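Local coordinates for glycosyl hydrolase family 2, TIM barrel domain protein (Parabacteroides merdae ATCC 43184, PDB 6DXU), which probably hydrolyses beta-glucuronides in the human gut, as a family 2 beta-glucuronidase built around a TIM barrel, at residues Gly329-Glu334 and Ala589-Lys594; Asn361-Gly366 and Ile383-Glu388. All coordinates share one frame; numbering follows the deposited sequence.

Contact 1: Gly329-Glu334 and Ala589-Lys594; sequences GTHRHE and AYWPFK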
ATOM      1  N   GLY D 329       9.815  42.540  24.622  1.00 20.88           N
ATOM      2  CA  GLY D 329       9.234  41.652  23.643  1.00 22.95           C
ATOM      3  C   GLY D 329       7.724  41.604  23.571  1.00 22.52           C
ATOM      4  O   GLY D 329       7.020  42.039  24.486  1.00 19.46           O
ATOM      5  N   THR D 330       7.222  41.058  22.468  1.00 18.47           N
ATOM      6  CA  THR D 330       5.811  40.751  22.333  1.00 19.07           C
ATOM      7  C   THR D 330       5.709  39.438  21.559  1.00 19.65           C
ATOM      8  O   THR D 330       6.714  38.753  21.327  1.00 20.83           O
ATOM      9  CB  THR D 330       5.062  41.924  21.678  1.00 20.81           C
ATOM     10  OG1 THR D 330       3.649  41.683  21.720  1.00 21.16           O
ATOM     11  CG2 THR D 330       5.507  42.127  20.236  1.00 21.72           C
ATOM     12  N   HIS D 331       4.491  39.062  21.202  1.00 19.46           N
ATOM     13  CA  HIS D 331       4.224  37.926  20.327  1.00 22.12           C
ATOM     14  C   HIS D 331       3.219  38.357  19.279  1.00 23.58           C
ATOM     15  O   HIS D 331       2.537  39.374  19.425  1.00 20.47           O
ATOM     16  CB  HIS D 331       3.614  36.716  21.040  1.00 19.45           C
ATOM     17  CG  HIS D 331       4.464  36.091  22.100  1.00 21.99           C
ATOM     18  ND1 HIS D 331       4.672  36.668  23.334  1.00 21.06           N
ATOM     19  CD2 HIS D 331       5.065  34.876  22.147  1.00 20.88           C
ATOM     20  CE1 HIS D 331       5.398  35.850  24.082  1.00 20.66           C
ATOM     21  NE2 HIS D 331       5.648  34.755  23.385  1.00 21.61           N
ATOM     22  N   ARG D 332       3.073  37.534  18.247  1.00 22.51           N
ATOM     23  CA  ARG D 332       1.966  37.750  17.332  1.00 19.54           C
ATOM     24  C   ARG D 332       1.522  36.413  16.759  1.00 22.34           C
ATOM     25  O   ARG D 332       2.317  35.477  16.628  1.00 18.69           O
ATOM     26  CB  ARG D 332       2.339  38.736  16.213  1.00 20.91           C
ATOM     27  CG  ARG D 332       3.185  38.144  15.098  1.00 22.44           C
ATOM     28  CD  ARG D 332       3.494  39.164  14.000  1.00 20.84           C
ATOM     29  NE  ARG D 332       2.300  39.640  13.278  1.00 21.96           N
ATOM     30  CZ  ARG D 332       1.768  39.047  12.206  1.00 20.70           C
ATOM     31  NH1 ARG D 332       2.293  37.926  11.710  1.00 19.39           N
ATOM     32  NH2 ARG D 332       0.705  39.585  11.614  1.00 21.42           N
ATOM     33  N   HIS D 333       0.229  36.325  16.478  1.00 17.40           N
ATOM     34  CA  HIS D 333      -0.336  35.285  15.633  1.00 20.80           C
ATOM     35  C   HIS D 333      -0.624  35.861  14.249  1.00 20.79           C
ATOM     36  O   HIS D 333      -0.853  37.069  14.090  1.00 20.59           O
ATOM     37  CB  HIS D 333      -1.624  34.719  16.245  1.00 18.43           C
ATOM     38  CG  HIS D 333      -1.402  33.542  17.145  1.00 24.16           C
ATOM     39  ND1 HIS D 333      -0.905  32.339  16.687  1.00 20.59           N
ATOM     40  CD2 HIS D 333      -1.622  33.379  18.471  1.00 21.66           C
ATOM     41  CE1 HIS D 333      -0.828  31.487  17.695  1.00 23.37           C
ATOM     42  NE2 HIS D 333      -1.255  32.093  18.789  1.00 20.27           N
ATOM     43  N   GLU D 334      -0.585  34.997  13.239  1.00 21.15           N
ATOM     44  CA  GLU D 334      -1.036  35.382  11.903  1.00 19.91           C
ATOM     45  C   GLU D 334      -2.547  35.264  11.906  1.00 21.00           C
ATOM     46  O   GLU D 334      -3.116  34.206  11.619  1.00 20.16           O
ATOM     47  CB  GLU D 334      -0.407  34.513  10.824  1.00 20.05           C
ATOM     48  CG  GLU D 334       1.079  34.700  10.691  1.00 20.95           C
ATOM     49  CD  GLU D 334       1.643  34.008   9.456  1.00 25.23           C
ATOM     50  OE1 GLU D 334       2.789  34.307   9.090  1.00 29.12           O
ATOM     51  OE2 GLU D 334       0.924  33.208   8.824  1.00 25.97           O
ATOM     52  N   ALA D 589       8.677  38.737  26.971  1.00 22.15           N
ATOM     53  CA  ALA D 589       7.789  39.015  25.851  1.00 21.78           C
ATOM     54  C   ALA D 589       6.344  38.932  26.329  1.00 19.24           C
ATOM     55  O   ALA D 589       5.887  37.860  26.751  1.00 21.97           O
ATOM     56  CB  ALA D 589       8.052  38.042  24.693  1.00 21.08           C
ATOM     57  N   TYR D 590       5.638  40.063  26.261  1.00 20.68           N
ATOM     58  CA  TYR D 590       4.206  40.102  26.551  1.00 18.81           C
ATOM     59  C   TYR D 590       3.441  39.222  25.557  1.00 19.78           C
ATOM     60  O   TYR D 590       3.805  39.132  24.380  1.00 21.55           O
ATOM     61  CB  TYR D 590       3.717  41.561  26.480  1.00 17.85           C
ATOM     62  CG  TYR D 590       2.264  41.711  26.874  1.00 19.73           C
ATOM     63  CD1 TYR D 590       1.249  41.479  25.943  1.00 20.31           C
ATOM     64  CD2 TYR D 590       1.900  42.052  28.176  1.00 20.90           C
ATOM     65  CE1 TYR D 590      -0.088  41.564  26.300  1.00 19.42           C
ATOM     66  CE2 TYR D 590       0.551  42.157  28.541  1.00 20.23           C
ATOM     67  CZ  TYR D 590      -0.435  41.906  27.594  1.00 21.80           C
ATOM     68  OH  TYR D 590      -1.782  41.981  27.931  1.00 21.88           O
ATOM     69  N   TRP D 591       2.361  38.578  26.027  1.00 19.97           N
ATOM     70  CA  TRP D 591       1.521  37.726  25.177  1.00 20.03           C
ATOM     71  C   TRP D 591       0.094  38.261  25.069  1.00 19.64           C
ATOM     72  O   TRP D 591      -0.633  38.262  26.074  1.00 20.44           O
ATOM     73  CB  TRP D 591       1.464  36.280  25.702  1.00 17.49           C
ATOM     74  CG  TRP D 591       0.514  35.438  24.882  1.00 21.39           C
ATOM     75  CD1 TRP D 591      -0.842  35.310  25.050  1.00 23.31           C
ATOM     76  CD2 TRP D 591       0.848  34.654  23.724  1.00 21.82           C
ATOM     77  NE1 TRP D 591      -1.368  34.482  24.069  1.00 23.44           N
ATOM     78  CE2 TRP D 591      -0.349  34.061  23.254  1.00 23.27           C
ATOM     79  CE3 TRP D 591       2.045  34.373  23.062  1.00 22.65           C
ATOM     80  CZ2 TRP D 591      -0.378  33.225  22.140  1.00 22.70           C
ATOM     81  CZ3 TRP D 591       2.014  33.533  21.947  1.00 20.83           C
ATOM     82  CH2 TRP D 591       0.808  32.968  21.505  1.00 24.32           C
ATOM     83  N   PRO D 592      -0.394  38.654  23.884  1.00 18.70           N
ATOM     84  CA  PRO D 592       0.296  38.924  22.627  1.00 19.55           C
ATOM     85  C   PRO D 592       0.240  40.412  22.332  1.00 21.40           C
ATOM     86  O   PRO D 592      -0.316  41.192  23.117  1.00 22.56           O
ATOM     87  CB  PRO D 592      -0.555  38.182  21.610  1.00 20.41           C
ATOM     88  CG  PRO D 592      -1.971  38.522  22.108  1.00 17.95           C
ATOM     89  CD  PRO D 592      -1.851  38.570  23.653  1.00 19.42           C
ATOM     90  N   PHE D 593       0.749  40.800  21.166  1.00 20.80           N
ATOM     91  CA  PHE D 593       0.591  42.182  20.731  1.00 20.69           C
ATOM     92  C   PHE D 593      -0.866  42.500  20.411  1.00 23.88           C
ATOM     93  O   PHE D 593      -1.384  43.559  20.798  1.00 21.23           O
ATOM     94  CB  PHE D 593       1.469  42.438  19.512  1.00 21.16           C
ATOM     95  CG  PHE D 593       1.443  43.856  19.035  1.00 21.58           C
ATOM     96  CD1 PHE D 593       1.886  44.878  19.853  1.00 20.09           C
ATOM     97  CD2 PHE D 593       0.998  44.162  17.760  1.00 19.16           C
ATOM     98  CE1 PHE D 593       1.885  46.190  19.413  1.00 20.97           C
ATOM     99  CE2 PHE D 593       0.998  45.460  17.308  1.00 22.62           C
ATOM    100  CZ  PHE D 593       1.444  46.485  18.131  1.00 22.40           C
ATOM    101  N   LYS D 594      -1.532  41.613  19.665  1.00 18.66           N
ATOM    102  CA  LYS D 594      -2.850  41.891  19.110  1.00 19.30           C
ATOM    103  C   LYS D 594      -3.820  40.771  19.453  1.00 22.17           C
ATOM    104  O   LYS D 594      -3.463  39.586  19.366  1.00 20.88           O
ATOM    105  CB  LYS D 594      -2.764  42.074  17.585  1.00 20.34           C
ATOM    106  CG  LYS D 594      -4.070  42.483  16.917  1.00 21.24           C
ATOM    107  CD  LYS D 594      -3.894  42.632  15.416  1.00 21.50           C
ATOM    108  CE  LYS D 594      -3.923  41.238  14.744  1.00 21.67           C
ATOM    109  NZ  LYS D 594      -3.463  41.282  13.310  1.00 21.29           N
TER
HETATM  110  O   HOH W   1      -1.254  38.708  17.702  1.00 20.99           O
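The imidazole of His331 hooks onto the backbone of Tyr590 while the indole of Trp591 butts against its face. His331 CB lies 3.5 Å from Trp591 CE3. With CG beside the backbone N (chi1 -62°), the ring turns over to the facing chain, and its CG and CD2 face the CE3-CZ3 edge of the indole. That edge points at one face of the imidazole; the six-membered ring and the imidazole have centroids 4.6 Å apart and planes at 66°, an edge-to-face pair. At the rim, His331 ND1 donates to Tyr590 O at 2.8 Å, almost straight (172°); the oxygen lies in the ring plane, although ND1 stands above the carbonyl plane. His331 CE1 rests 3.5 Å from Ala589 CB, with Ala589 O also at the ring's edge, and NE2 is held by Arg364.

The backbones are joined as well. Tyr590 N donates to Gly329 O at 3.0 Å in a short parallel pairing of strands 323-331 and 587-589, and Phe593 N donates to His331 O at 2.9 Å beyond a cis Trp591-Pro592 peptide. Thr330 OG1 packs 3.2 Å from Phe593 CB. Farther along, the NE2 side of His333 approaches the CH2 corner of Trp591, its ND1 being hydrogen-bonded to Tyr368. Water 1 bridges His333 N, 3.1 Å away, to Lys594 O.

This is the seam at which the first and last strands of the TIM barrel meet. A tryptophan followed by a cis peptide after the last strand recurs in related glycosidase barrels, where it probably helps shape the sugar site. What results is a buried polar aromatic cluster whose central imidazole, bonded at both nitrogens, probably has little freedom to turn, while the indole packs against its face.

Contact 2: Asn361-Gly366 and Ile383-Glu388; sequences NFIRLG and ILVWEE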
ATOM      1  N   ASN D 361      11.595  45.510  20.793  1.00 19.16           N
ATOM      2  CA  ASN D 361      12.845  45.100  20.149  1.00 21.86           C
ATOM      3  C   ASN D 361      12.992  43.584  20.056  1.00 20.63           C
ATOM      4  O   ASN D 361      14.066  43.097  19.664  1.00 18.65           O
ATOM      5  CB  ASN D 361      14.076  45.713  20.848  1.00 22.42           C
ATOM      6  CG  ASN D 361      14.293  45.189  22.275  1.00 24.11           C
ATOM      7  OD1 ASN D 361      13.824  44.113  22.646  1.00 22.51           O
ATOM      8  ND2 ASN D 361      15.008  45.972  23.085  1.00 22.92           N
ATOM      9  N   PHE D 362      11.955  42.824  20.406  1.00 19.97           N
ATOM     10  CA  PHE D 362      12.039  41.370  20.423  1.00 19.35           C
ATOM     11  C   PHE D 362      10.648  40.806  20.192  1.00 21.08           C
ATOM     12  O   PHE D 362       9.665  41.339  20.713  1.00 19.28           O
ATOM     13  CB  PHE D 362      12.603  40.863  21.758  1.00 21.03           C
ATOM     14  CG  PHE D 362      12.559  39.367  21.920  1.00 21.13           C
ATOM     15  CD1 PHE D 362      13.247  38.531  21.051  1.00 21.94           C
ATOM     16  CD2 PHE D 362      11.836  38.801  22.956  1.00 21.70           C
ATOM     17  CE1 PHE D 362      13.191  37.141  21.216  1.00 23.41           C
ATOM     18  CE2 PHE D 362      11.769  37.437  23.129  1.00 19.54           C
ATOM     19  CZ  PHE D 362      12.451  36.597  22.254  1.00 21.95           C
ATOM     20  N   ILE D 363      10.555  39.724  19.421  1.00 21.48           N
ATOM     21  CA  ILE D 363       9.262  39.091  19.206  1.00 19.12           C
ATOM     22  C   ILE D 363       9.454  37.583  19.140  1.00 22.01           C
ATOM     23  O   ILE D 363      10.416  37.084  18.544  1.00 19.27           O
ATOM     24  CB  ILE D 363       8.554  39.634  17.938  1.00 19.47           C
ATOM     25  CG1 ILE D 363       7.105  39.123  17.860  1.00 20.12           C
ATOM     26  CG2 ILE D 363       9.341  39.287  16.666  1.00 18.11           C
ATOM     27  CD1 ILE D 363       6.264  39.798  16.772  1.00 20.67           C
ATOM     28  N   ARG D 364       8.546  36.866  19.777  1.00 16.72           N
ATOM     29  CA  ARG D 364       8.389  35.432  19.570  1.00 16.31           C
ATOM     30  C   ARG D 364       7.185  35.253  18.656  1.00 19.38           C
ATOM     31  O   ARG D 364       6.092  35.732  18.971  1.00 18.46           O
ATOM     32  CB  ARG D 364       8.210  34.718  20.907  1.00 15.97           C
ATOM     33  CG  ARG D 364       7.849  33.218  20.824  1.00 18.76           C
ATOM     34  CD  ARG D 364       7.883  32.599  22.212  1.00 20.01           C
ATOM     35  NE  ARG D 364       7.319  31.251  22.242  1.00 18.94           N
ATOM     36  CZ  ARG D 364       6.262  30.877  22.956  1.00 23.59           C
ATOM     37  NH1 ARG D 364       5.606  31.750  23.715  1.00 21.37           N
ATOM     38  NH2 ARG D 364       5.859  29.612  22.907  1.00 24.22           N
ATOM     39  N   LEU D 365       7.390  34.603  17.508  1.00 18.53           N
ATOM     40  CA  LEU D 365       6.406  34.638  16.421  1.00 21.26           C
ATOM     41  C   LEU D 365       5.300  33.598  16.632  1.00 21.09           C
ATOM     42  O   LEU D 365       5.022  32.750  15.785  1.00 19.71           O
ATOM     43  CB  LEU D 365       7.105  34.454  15.078  1.00 15.66           C
ATOM     44  CG  LEU D 365       8.006  35.633  14.694  1.00 18.04           C
ATOM     45  CD1 LEU D 365       8.779  35.360  13.409  1.00 19.36           C
ATOM     46  CD2 LEU D 365       7.159  36.896  14.525  1.00 20.38           C
ATOM     47  N   GLY D 366       4.629  33.709  17.780  1.00 17.98           N
ATOM     48  CA  GLY D 366       3.585  32.754  18.081  1.00 21.08           C
ATOM     49  C   GLY D 366       4.185  31.373  18.185  1.00 22.39           C
ATOM     50  O   GLY D 366       5.309  31.196  18.666  1.00 23.40           O
ATOM     51  N   ILE D 383      14.016  44.188  15.116  1.00 18.40           N
ATOM     52  CA  ILE D 383      13.287  43.393  16.101  1.00 22.23           C
ATOM     53  C   ILE D 383      13.904  42.001  16.107  1.00 23.03           C
ATOM     54  O   ILE D 383      13.831  41.292  15.098  1.00 20.60           O
ATOM     55  CB  ILE D 383      11.785  43.315  15.788  1.00 22.65           C
ATOM     56  CG1 ILE D 383      11.178  44.720  15.744  1.00 26.33           C
ATOM     57  CG2 ILE D 383      11.064  42.409  16.810  1.00 18.41           C
ATOM     58  CD1 ILE D 383       9.704  44.726  15.287  1.00 27.23           C
ATOM     59  N   LEU D 384      14.530  41.619  17.223  1.00 18.34           N
ATOM     60  CA  LEU D 384      15.086  40.276  17.357  1.00 19.60           C
ATOM     61  C   LEU D 384      13.958  39.240  17.407  1.00 20.08           C
ATOM     62  O   LEU D 384      12.824  39.542  17.791  1.00 19.42           O
ATOM     63  CB  LEU D 384      15.951  40.180  18.612  1.00 20.44           C
ATOM     64  CG  LEU D 384      17.206  41.064  18.574  1.00 20.96           C
ATOM     65  CD1 LEU D 384      17.744  41.327  19.979  1.00 23.46           C
ATOM     66  CD2 LEU D 384      18.261  40.422  17.690  1.00 21.23           C
ATOM     67  N   VAL D 385      14.276  37.997  17.029  1.00 19.70           N
ATOM     68  CA  VAL D 385      13.246  36.996  16.758  1.00 16.72           C
ATOM     69  C   VAL D 385      13.549  35.660  17.432  1.00 21.76           C
ATOM     70  O   VAL D 385      14.662  35.127  17.323  1.00 20.45           O
ATOM     71  CB  VAL D 385      13.069  36.789  15.240  1.00 19.53           C
ATOM     72  CG1 VAL D 385      12.262  35.521  14.934  1.00 18.63           C
ATOM     73  CG2 VAL D 385      12.391  38.002  14.629  1.00 15.95           C
ATOM     74  N   TRP D 386      12.523  35.113  18.089  1.00 17.56           N
ATOM     75  CA  TRP D 386      12.393  33.707  18.456  1.00 20.37           C
ATOM     76  C   TRP D 386      11.306  33.119  17.562  1.00 20.90           C
ATOM     77  O   TRP D 386      10.180  33.642  17.518  1.00 18.35           O
ATOM     78  CB  TRP D 386      12.047  33.607  19.945  1.00 19.62           C
ATOM     79  CG  TRP D 386      11.513  32.315  20.563  1.00 19.29           C
ATOM     80  CD1 TRP D 386      10.788  31.302  19.961  1.00 24.75           C
ATOM     81  CD2 TRP D 386      11.620  31.947  21.950  1.00 18.06           C
ATOM     82  NE1 TRP D 386      10.466  30.333  20.889  1.00 24.58           N
ATOM     83  CE2 TRP D 386      10.959  30.704  22.113  1.00 24.85           C
ATOM     84  CE3 TRP D 386      12.214  32.542  23.062  1.00 25.19           C
ATOM     85  CZ2 TRP D 386      10.880  30.060  23.343  1.00 23.93           C
ATOM     86  CZ3 TRP D 386      12.143  31.892  24.280  1.00 22.95           C
ATOM     87  CH2 TRP D 386      11.475  30.676  24.415  1.00 22.12           C
ATOM     88  N   GLU D 387      11.661  32.084  16.799  1.00 19.30           N
ATOM     89  CA  GLU D 387      10.718  31.436  15.899  1.00 17.72           C
ATOM     90  C   GLU D 387      10.740  29.938  16.166  1.00 20.47           C
ATOM     91  O   GLU D 387      11.820  29.328  16.209  1.00 19.94           O
ATOM     92  CB  GLU D 387      11.059  31.755  14.433  1.00 15.03           C
ATOM     93  CG  GLU D 387       9.913  31.426  13.447  1.00 16.99           C
ATOM     94  CD  GLU D 387      10.243  31.827  12.020  1.00 19.79           C
ATOM     95  OE1 GLU D 387      11.429  31.735  11.602  1.00 17.17           O
ATOM     96  OE2 GLU D 387       9.313  32.246  11.313  1.00 18.58           O
ATOM     97  N   GLU D 388       9.553  29.331  16.319  1.00 19.39           N
ATOM     98  CA  GLU D 388       9.467  27.947  16.781  1.00 18.46           C
ATOM     99  C   GLU D 388       8.602  27.098  15.859  1.00 19.85           C
ATOM    100  O   GLU D 388       7.859  27.618  15.023  1.00 18.50           O
ATOM    101  CB  GLU D 388       8.910  27.863  18.213  1.00 18.92           C
ATOM    102  CG  GLU D 388       7.439  28.228  18.377  1.00 21.19           C
ATOM    103  CD  GLU D 388       7.061  28.408  19.859  1.00 22.40           C
ATOM    104  OE1 GLU D 388       7.899  28.930  20.626  1.00 24.36           O
ATOM    105  OE2 GLU D 388       5.957  27.978  20.264  1.00 23.43           O
TER
HETATM  106  O   HOH W   2       7.382  31.211  16.269  1.00 16.83           O
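The indole of Trp386 carries the Arg364 chain on one face: CD sits 3.6 Å from the centroid of the five-membered ring, a CH-pi contact nearly on the ring normal. Glu388 CB lies at the indole edge, and Glu388 OE1 lies at the edge of the guanidinium, which is inclined 62° to the indole. The extended arginine runs alongside the tryptophan, both with CG anti to the backbone N (chi1 172° for Arg364). Phe362 CZ meets Trp386 CB at 3.8 Å.

Arg364 grips Glu388 side-on. Arg364 NE reaches Glu388 OE1 at 2.9 Å from above the carboxylate plane, and Arg364 NH2 the same oxygen on its syn side at 3.1 Å. Trp386 NE1 adds a third bond to Glu388 OE1, through the anti lone pair at 2.9 Å. Around them, Arg364 NH1 pairs with Glu514, NH2 also bonds Asn429 OD1, and Glu388 OE2 bonds His367.

The backbones form a parallel ladder, including Trp386 N to Ile363 O. On the other side of the sheet, Ile363 CG2 meets Ile383 CG2 at 3.6 Å; strands 362-364 and 384-388, joined through helix 372-381, form a beta-alpha-beta unit of the barrel.

A leucine in place of Arg364 would probably strand Glu388 and Glu514 without their counter-charge and let the Glu388 carboxylate turn. The chemistry implies a buried charge network in which the indole steadies the arginine with its face and the glutamate with its N-H.

In the fold
Contacts 1 and 2 sit side by side in the barrel sheet, their centres about 9 Å apart, with 323-331 the strand beside 362-364. Thr330 joins them: its N lies 3.0 Å from Phe362 O and its O 3.1 Å from Arg364 N, both probable hydrogen bonds. The sheet thus continues from 587-589 through 323-331 and 362-364 to 384-388. The side chains link too, His331 NE2 lying 3.0 Å from Arg364 NH1. Family 2 hydrolases carry their active site at the C-terminal ends of the barrel strands, so this cluster probably lies at or beneath it. A bound sodium ion is about 14 Å from the His333 side chain.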